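Local coordinates for multicopper oxidase (Uncultured bacterium, PDB 4E9X), which probably oxidises substrates at one copper centre and passes the electrons to a trinuclear copper cluster that reduces dioxygen to water, as multicopper oxidases do, at residues F6-E11 with H57-H62; V13-A18 with S145-A150; T100-C105 with E111-R116; P121-P126 with D139-M144. One frame throughout, in Å; residues are numbered along the deposited sequence. Where two conformers were deposited one is given.

In the fold
Strand 3-18 supplies the first partner twice. Interaction 1 closes when the chain, having passed through three more strands, returns to place the copper-binding run 57-62 against residues 6-11. Interaction 3 follows in series: strand 101-104 pairs with strand 60-62, and the short loop to helix 109-115 closes on the copper that His57 of interaction 1 also binds. Interaction 4 then joins strand 119-125 to strand 138-147, the first strand of the second cupredoxin-like half. Further along that strand, interaction 2 reaches back to residues 13-18, crossing interaction 1 and enclosing interactions 3 and 4. Interactions 1 and 3 thus organise copper sites, whereas 2 and 4 join the halves.

Interaction 1. Residues F6-E11 with H57-H62; sequences FDMTIE and HTIHWH. With CU (copper (II) ion), chain K; CU (copper (II) ion), chain D; CU (copper (II) ion), chain E.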
# COMPACT_ATOMS: atom_id res chain seq x y z
N PHE A 6 -20.02 -9.95 -28.15
CA PHE A 6 -18.93 -9.14 -28.62
C PHE A 6 -17.86 -9.94 -29.30
O PHE A 6 -17.62 -11.06 -28.85
CB PHE A 6 -18.29 -8.38 -27.43
CG PHE A 6 -19.35 -7.58 -26.68
CD1 PHE A 6 -20.13 -6.62 -27.30
CD2 PHE A 6 -19.56 -7.78 -25.34
CE1 PHE A 6 -21.07 -5.87 -26.63
CE2 PHE A 6 -20.53 -7.05 -24.66
CZ PHE A 6 -21.31 -6.08 -25.29
N ASP A 7 -17.22 -9.37 -30.31
CA ASP A 7 -16.13 -10.06 -30.99
C ASP A 7 -14.85 -9.26 -30.68
O ASP A 7 -14.80 -8.06 -30.96
CB ASP A 7 -16.33 -10.16 -32.49
CG ASP A 7 -17.44 -11.10 -32.90
OD1 ASP A 7 -17.53 -12.25 -32.37
OD2 ASP A 7 -18.29 -10.78 -33.78
N MET A 8 -13.87 -9.91 -30.05
CA MET A 8 -12.66 -9.18 -29.70
C MET A 8 -11.46 -9.86 -30.35
O MET A 8 -11.51 -11.07 -30.60
CB MET A 8 -12.49 -9.09 -28.18
CG MET A 8 -11.32 -8.22 -27.70
SD MET A 8 -11.30 -8.22 -25.87
CE MET A 8 -13.06 -8.60 -25.73
N THR A 9 -10.43 -9.12 -30.69
CA THR A 9 -9.19 -9.72 -31.20
C THR A 9 -8.05 -9.30 -30.23
O THR A 9 -8.24 -8.45 -29.34
CB THR A 9 -8.77 -9.30 -32.60
OG1 THR A 9 -8.47 -7.88 -32.59
CG2 THR A 9 -9.94 -9.56 -33.58
N ILE A 10 -6.94 -9.97 -30.41
CA ILE A 10 -5.71 -9.70 -29.70
C ILE A 10 -4.66 -9.40 -30.78
O ILE A 10 -4.53 -10.27 -31.65
CB ILE A 10 -5.24 -10.81 -28.76
CG1 ILE A 10 -6.37 -11.39 -27.91
CG2 ILE A 10 -4.15 -10.28 -27.83
CD1 ILE A 10 -5.93 -12.57 -27.05
N GLU A 11 -3.99 -8.27 -30.74
CA GLU A 11 -3.15 -7.79 -31.84
C GLU A 11 -1.77 -7.42 -31.35
O GLU A 11 -1.63 -6.91 -30.23
CB GLU A 11 -3.78 -6.54 -32.50
CG GLU A 11 -5.21 -6.80 -32.98
CD GLU A 11 -5.36 -7.72 -34.17
OE1 GLU A 11 -4.38 -8.02 -34.88
OE2 GLU A 11 -6.54 -8.18 -34.43
N HIS A 57 -2.63 -16.65 -25.13
CA HIS A 57 -3.26 -15.73 -24.17
C HIS A 57 -4.54 -16.36 -23.62
O HIS A 57 -5.00 -17.37 -24.16
CB HIS A 57 -3.65 -14.40 -24.87
CG HIS A 57 -2.48 -13.70 -25.49
ND1 HIS A 57 -1.49 -13.07 -24.77
CD2 HIS A 57 -2.15 -13.58 -26.82
CE1 HIS A 57 -0.60 -12.58 -25.67
NE2 HIS A 57 -1.00 -12.90 -26.92
N THR A 58 -5.14 -15.69 -22.64
CA THR A 58 -6.52 -15.94 -22.24
C THR A 58 -7.19 -14.59 -21.91
O THR A 58 -6.47 -13.59 -21.97
CB THR A 58 -6.67 -16.83 -20.99
OG1 THR A 58 -5.99 -16.17 -19.90
CG2 THR A 58 -6.07 -18.22 -21.19
N ILE A 59 -8.46 -14.59 -21.57
CA ILE A 59 -9.00 -13.41 -20.89
C ILE A 59 -9.66 -13.88 -19.60
O ILE A 59 -10.57 -14.71 -19.65
CB ILE A 59 -10.00 -12.64 -21.74
CG1 ILE A 59 -9.46 -12.27 -23.14
CG2 ILE A 59 -10.42 -11.35 -20.98
CD1 ILE A 59 -10.46 -11.36 -23.90
N HIS A 60 -9.20 -13.32 -18.49
CA HIS A 60 -9.86 -13.42 -17.20
C HIS A 60 -10.69 -12.16 -16.94
O HIS A 60 -10.30 -11.02 -17.22
CB HIS A 60 -8.81 -13.60 -16.10
CG HIS A 60 -9.40 -13.39 -14.73
ND1 HIS A 60 -10.40 -14.18 -14.19
CD2 HIS A 60 -9.08 -12.48 -13.77
CE1 HIS A 60 -10.71 -13.72 -12.99
NE2 HIS A 60 -9.90 -12.70 -12.69
N TRP A 61 -11.87 -12.35 -16.38
CA TRP A 61 -12.88 -11.31 -16.14
C TRP A 61 -12.86 -11.03 -14.65
O TRP A 61 -13.46 -11.74 -13.85
CB TRP A 61 -14.27 -11.77 -16.66
CG TRP A 61 -14.09 -12.26 -18.08
CD1 TRP A 61 -13.86 -13.55 -18.44
CD2 TRP A 61 -14.09 -11.50 -19.31
NE1 TRP A 61 -13.72 -13.64 -19.82
CE2 TRP A 61 -13.86 -12.41 -20.39
CE3 TRP A 61 -14.27 -10.14 -19.58
CZ2 TRP A 61 -13.80 -11.99 -21.74
CZ3 TRP A 61 -14.20 -9.76 -20.92
CH2 TRP A 61 -13.98 -10.62 -21.99
N HIS A 62 -12.07 -10.03 -14.25
CA HIS A 62 -11.75 -9.79 -12.86
C HIS A 62 -12.94 -9.14 -12.20
O HIS A 62 -13.28 -8.00 -12.47
CB HIS A 62 -10.46 -8.96 -12.80
CG HIS A 62 -10.01 -8.69 -11.37
ND1 HIS A 62 -8.67 -8.87 -11.01
CD2 HIS A 62 -10.64 -8.22 -10.25
CE1 HIS A 62 -8.56 -8.50 -9.73
NE2 HIS A 62 -9.77 -8.14 -9.26
CU CU K . -9.64 -12.21 -10.92
CU CU D . -1.36 -12.74 -22.77
CU CU E . -7.16 -9.39 -12.06
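Ile10 packs against one face of the His57 imidazole, and its branches divide the ring and its stem between them. From CB, which stays back from the histidine, two arms diverge. CG2 comes up over one face of the ring, 4.0 Å from His57 CD2. The longer arm has CG1 anti to the carbonyl carbon (chi1 -44°) and is then extended, so that CG1 acts as a spacer carrying the terminal methyl to the root of the ring: CD1 rests 3.6 Å from His57 CB, and 3.9 Å separates CD1 from His57 CD2. The two side chains thus meet at a slant, one methyl over the face and the other toward the stem.

The polar atoms of the same ring are engaged at its rim. ND1 of His57 binds a copper ion at 2.0 Å, and NE2 is hydrogen-bonded to Thr53 OG1. Farther along, in one of the two conformers modelled for Met8, its SD meets Ile59 CD1 tip to tip at 3.8 Å, and CE lies at the edge of the Trp61 indole. Beyond them His60 shares its copper with His204 of a neighbouring subunit; His62 shares its own with His104 and with His254 of that subunit, as expected for a trinuclear cluster formed between subunits.

Two nitrogens tied at the rim leave His57 little freedom to rotate. The isoleucine offers the ring only apolar contact, so the orientation of this copper ligand is set by the metal, by Thr53 and by the shape of the hydrocarbon beside it.

Interaction 2. Residues V13-A18 with S145-A150; sequences VTIKVA and STWESA
Val17 lays both methyls over a single face of the Trp147 indole. With chi1 at 172°, CG1 is anti to the backbone N and settles above the five-membered ring in a CH-pi contact, 3.7 Å from CG1 to the centroid and only 15° off the normal. CG2 shares that face but is shifted toward the benzene half, 3.9 Å from Trp147 CE2. Ile15 approaches differently. Its CG1 takes the crowded position between the backbone N and the carbonyl carbon, and the extended arm beyond it brings CD1 to 3.8 Å from Trp147 CH2, crossing the indole roughly at a right angle.

The valine sits at an irregularity in its strand: Val17 and Ala18 both face Leu21, a classic beta bulge close to where strand 3-18 turns back into strand 21-28. The contact therefore joins the end of the first strand of one cupredoxin-like half to strand 138-147, which opens the other.

A chi2 of 86° turns the indole plane of Trp147 nearly perpendicular to the plane of CA, CB and CG. Its NE1 is hydrogen-bonded to Ser169 OG, so the buried polar atom is satisfied although the valine methyl CG1 lies 3.6 Å from that NE1. Tyr23 adds an edge-to-face partner to the indole. On the benzene rim, Trp147 CZ3 packs against Val115 O of the segment 111-116.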
# COMPACT_ATOMS: atom_id res chain seq x y z
N VAL A 13 0.74 -4.68 -31.63
CA VAL A 13 0.86 -3.29 -32.05
C VAL A 13 1.90 -2.62 -31.18
O VAL A 13 2.32 -3.15 -30.13
CB VAL A 13 -0.49 -2.52 -31.99
CG1 VAL A 13 -1.51 -3.13 -32.92
CG2 VAL A 13 -1.05 -2.48 -30.55
N THR A 14 2.34 -1.44 -31.64
CA THR A 14 3.24 -0.57 -30.87
C THR A 14 2.50 0.74 -30.51
O THR A 14 1.89 1.38 -31.36
CB THR A 14 4.49 -0.26 -31.73
OG1 THR A 14 5.18 -1.49 -32.03
CG2 THR A 14 5.46 0.68 -31.03
N ILE A 15 2.62 1.10 -29.24
CA ILE A 15 1.98 2.30 -28.75
C ILE A 15 3.02 3.30 -28.32
O ILE A 15 4.11 2.92 -27.96
CB ILE A 15 0.97 2.02 -27.57
CG1 ILE A 15 1.66 1.28 -26.44
CG2 ILE A 15 -0.23 1.25 -28.12
CD1 ILE A 15 0.79 1.24 -25.17
N LYS A 16 2.69 4.55 -28.35
CA LYS A 16 3.60 5.56 -27.81
C LYS A 16 3.18 5.84 -26.38
O LYS A 16 2.10 6.37 -26.17
CB LYS A 16 3.52 6.86 -28.64
CG LYS A 16 4.57 7.87 -28.14
CD LYS A 16 4.64 9.06 -29.03
CE LYS A 16 5.75 9.15 -30.06
NZ LYS A 16 6.42 7.91 -30.50
N VAL A 17 4.00 5.45 -25.42
CA VAL A 17 3.66 5.66 -24.00
C VAL A 17 4.11 7.04 -23.54
O VAL A 17 3.41 7.70 -22.78
CB VAL A 17 4.30 4.54 -23.17
CG1 VAL A 17 4.17 4.75 -21.64
CG2 VAL A 17 3.70 3.20 -23.49
N ALA A 18 5.32 7.46 -23.98
CA ALA A 18 5.91 8.71 -23.53
C ALA A 18 6.69 9.28 -24.73
O ALA A 18 6.99 8.49 -25.65
CB ALA A 18 6.87 8.39 -22.38
N SER A 145 -0.65 1.98 -14.76
CA SER A 145 0.29 0.89 -14.98
C SER A 145 1.69 1.51 -15.08
O SER A 145 1.91 2.72 -15.02
CB SER A 145 -0.06 0.04 -16.18
OG SER A 145 0.09 0.76 -17.39
N THR A 146 2.62 0.56 -15.19
CA THR A 146 4.04 0.91 -15.26
C THR A 146 4.70 0.21 -16.44
O THR A 146 4.18 -0.77 -16.98
CB THR A 146 4.82 0.59 -13.96
OG1 THR A 146 5.03 -0.82 -13.89
CG2 THR A 146 4.03 1.06 -12.74
N TRP A 147 5.88 0.68 -16.82
CA TRP A 147 6.53 0.22 -18.05
C TRP A 147 8.03 0.09 -17.78
O TRP A 147 8.59 0.88 -17.06
CB TRP A 147 6.35 1.18 -19.22
CG TRP A 147 4.88 1.50 -19.44
CD1 TRP A 147 4.19 2.49 -18.78
CD2 TRP A 147 3.96 0.85 -20.29
NE1 TRP A 147 2.86 2.49 -19.20
CE2 TRP A 147 2.70 1.49 -20.13
CE3 TRP A 147 4.09 -0.25 -21.18
CZ2 TRP A 147 1.56 1.09 -20.84
CZ3 TRP A 147 2.92 -0.61 -21.86
CH2 TRP A 147 1.68 0.04 -21.71
N GLU A 148 8.64 -0.92 -18.41
CA GLU A 148 10.08 -1.17 -18.26
C GLU A 148 10.75 -0.91 -19.60
O GLU A 148 10.62 -1.72 -20.52
CB GLU A 148 10.30 -2.63 -17.87
CG GLU A 148 9.64 -2.92 -16.52
CD GLU A 148 9.42 -4.37 -16.23
OE1 GLU A 148 9.89 -5.18 -17.07
OE2 GLU A 148 8.80 -4.78 -15.23
N SER A 149 11.43 0.22 -19.77
CA SER A 149 11.91 0.57 -21.11
C SER A 149 12.88 -0.45 -21.68
O SER A 149 12.94 -0.55 -22.93
CB SER A 149 12.57 1.97 -21.09
OG SER A 149 13.77 1.98 -20.36
N ALA A 150 13.60 -1.19 -20.85
CA ALA A 150 14.57 -2.13 -21.44
C ALA A 150 13.92 -3.21 -22.29
O ALA A 150 14.58 -3.83 -23.12
CB ALA A 150 15.38 -2.80 -20.34

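Interaction 3. Residues T100-C105 with E111-R116; sequences TLWYHC and EHVGVR. With CU (copper (II) ion), chain D; CU (copper (II) ion), chain E.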
# COMPACT_ATOMS: atom_id res chain seq x y z
N THR A 100 -17.49 -1.50 -11.05
CA THR A 100 -16.28 -1.36 -11.82
C THR A 100 -15.47 -2.66 -11.79
O THR A 100 -14.79 -2.95 -10.79
CB THR A 100 -15.42 -0.24 -11.21
OG1 THR A 100 -16.22 0.94 -11.10
CG2 THR A 100 -14.21 0.05 -12.10
N LEU A 101 -15.55 -3.39 -12.89
CA LEU A 101 -14.75 -4.61 -13.06
C LEU A 101 -13.72 -4.38 -14.15
O LEU A 101 -13.62 -3.27 -14.72
CB LEU A 101 -15.66 -5.80 -13.44
CG LEU A 101 -16.96 -5.90 -12.62
CD1 LEU A 101 -17.72 -7.17 -13.01
CD2 LEU A 101 -16.73 -5.89 -11.14
N TRP A 102 -12.93 -5.40 -14.46
CA TRP A 102 -11.97 -5.24 -15.57
C TRP A 102 -11.63 -6.61 -16.11
O TRP A 102 -12.07 -7.61 -15.57
CB TRP A 102 -10.75 -4.48 -15.13
CG TRP A 102 -9.84 -5.01 -14.06
CD1 TRP A 102 -10.16 -5.39 -12.80
CD2 TRP A 102 -8.42 -5.18 -14.20
NE1 TRP A 102 -9.00 -5.80 -12.14
CE2 TRP A 102 -7.93 -5.68 -12.98
CE3 TRP A 102 -7.49 -4.95 -15.24
CZ2 TRP A 102 -6.57 -5.95 -12.79
CZ3 TRP A 102 -6.15 -5.23 -15.06
CH2 TRP A 102 -5.69 -5.74 -13.82
N TYR A 103 -10.86 -6.64 -17.18
CA TYR A 103 -10.55 -7.92 -17.80
C TYR A 103 -9.07 -7.84 -18.19
O TYR A 103 -8.54 -6.75 -18.48
CB TYR A 103 -11.50 -8.28 -18.98
CG TYR A 103 -11.38 -7.28 -20.13
CD1 TYR A 103 -10.44 -7.45 -21.15
CD2 TYR A 103 -12.22 -6.17 -20.18
CE1 TYR A 103 -10.34 -6.53 -22.19
CE2 TYR A 103 -12.13 -5.22 -21.22
CZ TYR A 103 -11.20 -5.42 -22.19
OH TYR A 103 -11.05 -4.53 -23.25
N HIS A 104 -8.38 -8.98 -18.24
CA HIS A 104 -6.97 -8.96 -18.56
C HIS A 104 -6.49 -10.36 -18.91
O HIS A 104 -7.13 -11.34 -18.48
CB HIS A 104 -6.11 -8.42 -17.39
CG HIS A 104 -6.22 -9.10 -16.05
ND1 HIS A 104 -5.59 -10.27 -15.73
CD2 HIS A 104 -6.91 -8.73 -14.95
CE1 HIS A 104 -5.89 -10.59 -14.46
NE2 HIS A 104 -6.68 -9.67 -13.95
N CYS A 105 -5.37 -10.46 -19.61
CA CYS A 105 -4.83 -11.80 -19.87
C CYS A 105 -4.46 -12.46 -18.55
O CYS A 105 -4.11 -11.80 -17.59
CB CYS A 105 -3.59 -11.64 -20.78
SG CYS A 105 -2.96 -13.24 -21.33
N GLU A 111 4.46 -10.38 -17.31
CA GLU A 111 4.81 -9.64 -18.51
C GLU A 111 3.59 -9.12 -19.22
O GLU A 111 3.51 -7.92 -19.59
CB GLU A 111 5.64 -10.53 -19.47
CG GLU A 111 6.01 -9.75 -20.73
CD GLU A 111 6.50 -10.54 -21.92
OE1 GLU A 111 6.76 -11.75 -21.79
OE2 GLU A 111 6.61 -9.88 -23.00
N HIS A 112 2.58 -9.98 -19.50
CA HIS A 112 1.49 -9.58 -20.37
C HIS A 112 0.65 -8.47 -19.75
O HIS A 112 0.24 -7.55 -20.46
CB HIS A 112 0.65 -10.82 -20.76
CG HIS A 112 1.35 -11.73 -21.73
ND1 HIS A 112 0.62 -12.66 -22.49
CD2 HIS A 112 2.67 -11.88 -22.02
CE1 HIS A 112 1.49 -13.33 -23.23
NE2 HIS A 112 2.71 -12.89 -22.97
N VAL A 113 0.34 -8.61 -18.45
CA VAL A 113 -0.43 -7.60 -17.74
C VAL A 113 0.51 -6.52 -17.26
O VAL A 113 0.19 -5.33 -17.33
CB VAL A 113 -1.28 -8.18 -16.59
CG1 VAL A 113 -2.04 -7.09 -15.87
CG2 VAL A 113 -2.22 -9.25 -17.17
N GLY A 114 1.71 -6.88 -16.82
CA GLY A 114 2.62 -5.87 -16.25
C GLY A 114 3.13 -4.87 -17.29
O GLY A 114 3.21 -3.66 -16.98
N VAL A 115 3.50 -5.35 -18.50
CA VAL A 115 4.07 -4.40 -19.51
C VAL A 115 3.48 -4.55 -20.89
O VAL A 115 3.94 -3.75 -21.73
CB VAL A 115 5.61 -4.46 -19.58
CG1 VAL A 115 6.21 -4.12 -18.20
CG2 VAL A 115 6.19 -5.82 -20.04
N ARG A 116 2.55 -5.47 -21.20
CA ARG A 116 2.10 -5.60 -22.58
C ARG A 116 0.67 -5.13 -22.76
O ARG A 116 0.08 -5.35 -23.82
CB ARG A 116 2.26 -7.04 -23.10
CG ARG A 116 3.70 -7.53 -23.06
CD ARG A 116 4.67 -6.77 -23.98
NE ARG A 116 6.03 -7.26 -23.62
CZ ARG A 116 7.11 -6.56 -23.88
NH1 ARG A 116 7.10 -5.39 -24.56
NH2 ARG A 116 8.30 -7.03 -23.46
CU CU D . -1.36 -12.74 -22.77
CU CU E . -7.16 -9.39 -12.06
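Cys105 O is approached by two groups at once, a ring nitrogen of the preceding residue and a methyl from the helix. His104 ND1 donates to it at 2.8 Å along an almost straight line (173°). The oxygen lies close to the plane of the imidazole, yet the donor stands well above the carbonyl plane rather than on a lone pair. The methyl belongs to Val113, whose CG2 presses to 3.2 Å from Cys105 O and is also 3.8 Å from His104 ND1, meeting the histidine obliquely. Its other methyl, CG1, makes a looser contact with Trp102 CH2. Val113 thus fills the angle between strand and helix.

His104 is held on both nitrogens: while ND1 is tied to the carbonyl, NE2 binds a copper ion at 2.0 Å. Its CD2 lies over a face of the Trp102 indole.

Cys105 serves a different metal. SG is anti to the backbone N (chi1 -173°), which directs it at the second copper, 2.2 Å from SG; His112 ND1 binds the same ion. SG lies at the edge of the His112 ring, near its plane, 3.8 Å from ND1. Within 111-116, Arg116 NE and Glu111 OE2 form a salt bridge.

With His57 and Met118 completing the mononuclear site and His106 in the oxygen pocket, this is the His-Cys-His bridge of multicopper oxidases, the route by which electrons are thought to pass from the cysteine-bound copper to the trinuclear cluster.

Interaction 4. Residues P121-P126 with D139-M144; sequences PLIVDP and DVIMMM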
# COMPACT_ATOMS: atom_id res chain seq x y z
N PRO A 121 -11.39 -2.12 -19.27
CA PRO A 121 -12.44 -1.97 -18.26
C PRO A 121 -13.75 -2.67 -18.61
O PRO A 121 -14.14 -2.66 -19.80
CB PRO A 121 -12.63 -0.43 -18.21
CG PRO A 121 -12.38 -0.02 -19.68
CD PRO A 121 -11.34 -0.99 -20.24
N LEU A 122 -14.40 -3.21 -17.59
CA LEU A 122 -15.70 -3.88 -17.70
C LEU A 122 -16.64 -3.22 -16.69
O LEU A 122 -16.47 -3.43 -15.50
CB LEU A 122 -15.53 -5.40 -17.50
CG LEU A 122 -16.84 -6.18 -17.33
CD1 LEU A 122 -17.78 -6.07 -18.53
CD2 LEU A 122 -16.50 -7.67 -17.05
N ILE A 123 -17.59 -2.44 -17.19
CA ILE A 123 -18.46 -1.67 -16.29
C ILE A 123 -19.81 -2.33 -16.30
O ILE A 123 -20.45 -2.42 -17.36
CB ILE A 123 -18.55 -0.20 -16.73
CG1 ILE A 123 -17.15 0.44 -16.81
CG2 ILE A 123 -19.50 0.54 -15.83
CD1 ILE A 123 -16.33 0.34 -15.50
N VAL A 124 -20.28 -2.76 -15.14
CA VAL A 124 -21.59 -3.38 -14.99
C VAL A 124 -22.48 -2.39 -14.24
O VAL A 124 -22.25 -2.12 -13.06
CB VAL A 124 -21.50 -4.75 -14.28
CG1 VAL A 124 -22.92 -5.33 -14.11
CG2 VAL A 124 -20.60 -5.72 -15.06
N ASP A 125 -23.50 -1.86 -14.92
CA ASP A 125 -24.39 -0.92 -14.24
C ASP A 125 -25.31 -1.61 -13.25
O ASP A 125 -26.06 -2.51 -13.68
CB ASP A 125 -25.26 -0.14 -15.21
CG ASP A 125 -24.57 0.96 -15.99
OD1 ASP A 125 -23.35 1.16 -15.80
OD2 ASP A 125 -25.26 1.62 -16.80
N PRO A 126 -25.37 -1.21 -12.00
CA PRO A 126 -26.35 -1.81 -11.11
C PRO A 126 -27.78 -1.45 -11.55
O PRO A 126 -28.06 -0.34 -12.00
CB PRO A 126 -26.12 -1.14 -9.76
CG PRO A 126 -24.98 -0.20 -9.93
CD PRO A 126 -24.52 -0.17 -11.35
N ASP A 139 -18.38 10.48 -16.13
CA ASP A 139 -17.81 9.21 -15.64
C ASP A 139 -16.46 9.06 -16.26
O ASP A 139 -16.34 9.31 -17.47
CB ASP A 139 -18.83 8.10 -15.98
CG ASP A 139 -18.63 6.79 -15.26
OD1 ASP A 139 -17.67 6.59 -14.51
OD2 ASP A 139 -19.52 5.93 -15.48
N VAL A 140 -15.46 8.72 -15.47
CA VAL A 140 -14.05 8.79 -15.84
C VAL A 140 -13.35 7.51 -15.43
O VAL A 140 -13.40 7.12 -14.27
CB VAL A 140 -13.42 9.98 -15.07
CG1 VAL A 140 -11.90 10.11 -15.23
CG2 VAL A 140 -14.12 11.30 -15.48
N ILE A 141 -12.65 6.90 -16.38
CA ILE A 141 -11.85 5.68 -16.12
C ILE A 141 -10.40 6.05 -16.12
O ILE A 141 -9.91 6.63 -17.10
CB ILE A 141 -12.18 4.62 -17.18
CG1 ILE A 141 -13.55 3.96 -16.84
CG2 ILE A 141 -11.08 3.56 -17.33
CD1 ILE A 141 -14.14 3.10 -17.94
N MET A 142 -9.68 5.67 -15.06
CA MET A 142 -8.23 5.87 -14.93
C MET A 142 -7.54 4.56 -14.59
O MET A 142 -7.61 4.08 -13.45
CB MET A 142 -7.90 6.89 -13.83
CG MET A 142 -8.39 8.31 -14.22
SD MET A 142 -7.66 9.50 -13.11
CE MET A 142 -8.53 11.02 -13.51
N MET A 143 -6.86 3.97 -15.59
CA MET A 143 -6.20 2.66 -15.38
C MET A 143 -4.71 2.91 -15.31
O MET A 143 -4.09 3.35 -16.31
CB MET A 143 -6.54 1.74 -16.57
CG MET A 143 -8.05 1.57 -16.73
SD MET A 143 -8.55 0.25 -17.90
CE MET A 143 -8.21 -1.19 -16.90
N MET A 144 -4.13 2.70 -14.15
CA MET A 144 -2.71 3.00 -13.94
C MET A 144 -1.85 1.79 -14.17
O MET A 144 -2.25 0.67 -13.85
CB MET A 144 -2.47 3.52 -12.50
CG MET A 144 -2.62 5.04 -12.35
SD MET A 144 -4.27 5.68 -12.71
CE MET A 144 -5.20 4.90 -11.38
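Ile141 swings CG1 anti to its carbonyl carbon (chi1 -77°) and then runs straight on, so that CD1 is thrust toward the pyrrolidine of Pro121. Met143 also has CG anti to its carbonyl carbon (chi1 -58°) and is then extended through chi2, which carries SD over one face of the ring; the bend at chi3 sets only the methyl CE. The proline is consequently touched at two places: CB lies 3.8 Å from Ile141 CD1, and CD lies 3.8 Å from Met143 SD. Both side chains cross the ring at about a right angle. Ile123, two residues farther along and on the same face of its strand, reaches Ile141 tip to tip, with CG1 at 4.2 Å from CD1.

Strands 121-125 and 139-144 belong to different sheets, one from each cupredoxin-like half. Their axes pass 9.9 Å apart with the directions 144° from each other, a spacing for side chains to interleave rather than for backbones to pair. Several backbone groups bond to other partners: the side chain of Asn171 hydrogen-bonds to Met143 N and Ile141 O, while Pro121 and Ile123 pair with strand 36-40.

Phe194 of strand 187-195 packs on both Pro121 and Ile141. Asp125 OD1 and Asp139 OD2 stay 6.1 Å apart, each carboxylate with its own partners: Arg192 for Asp139, His38 and Tyr305 for Asp125.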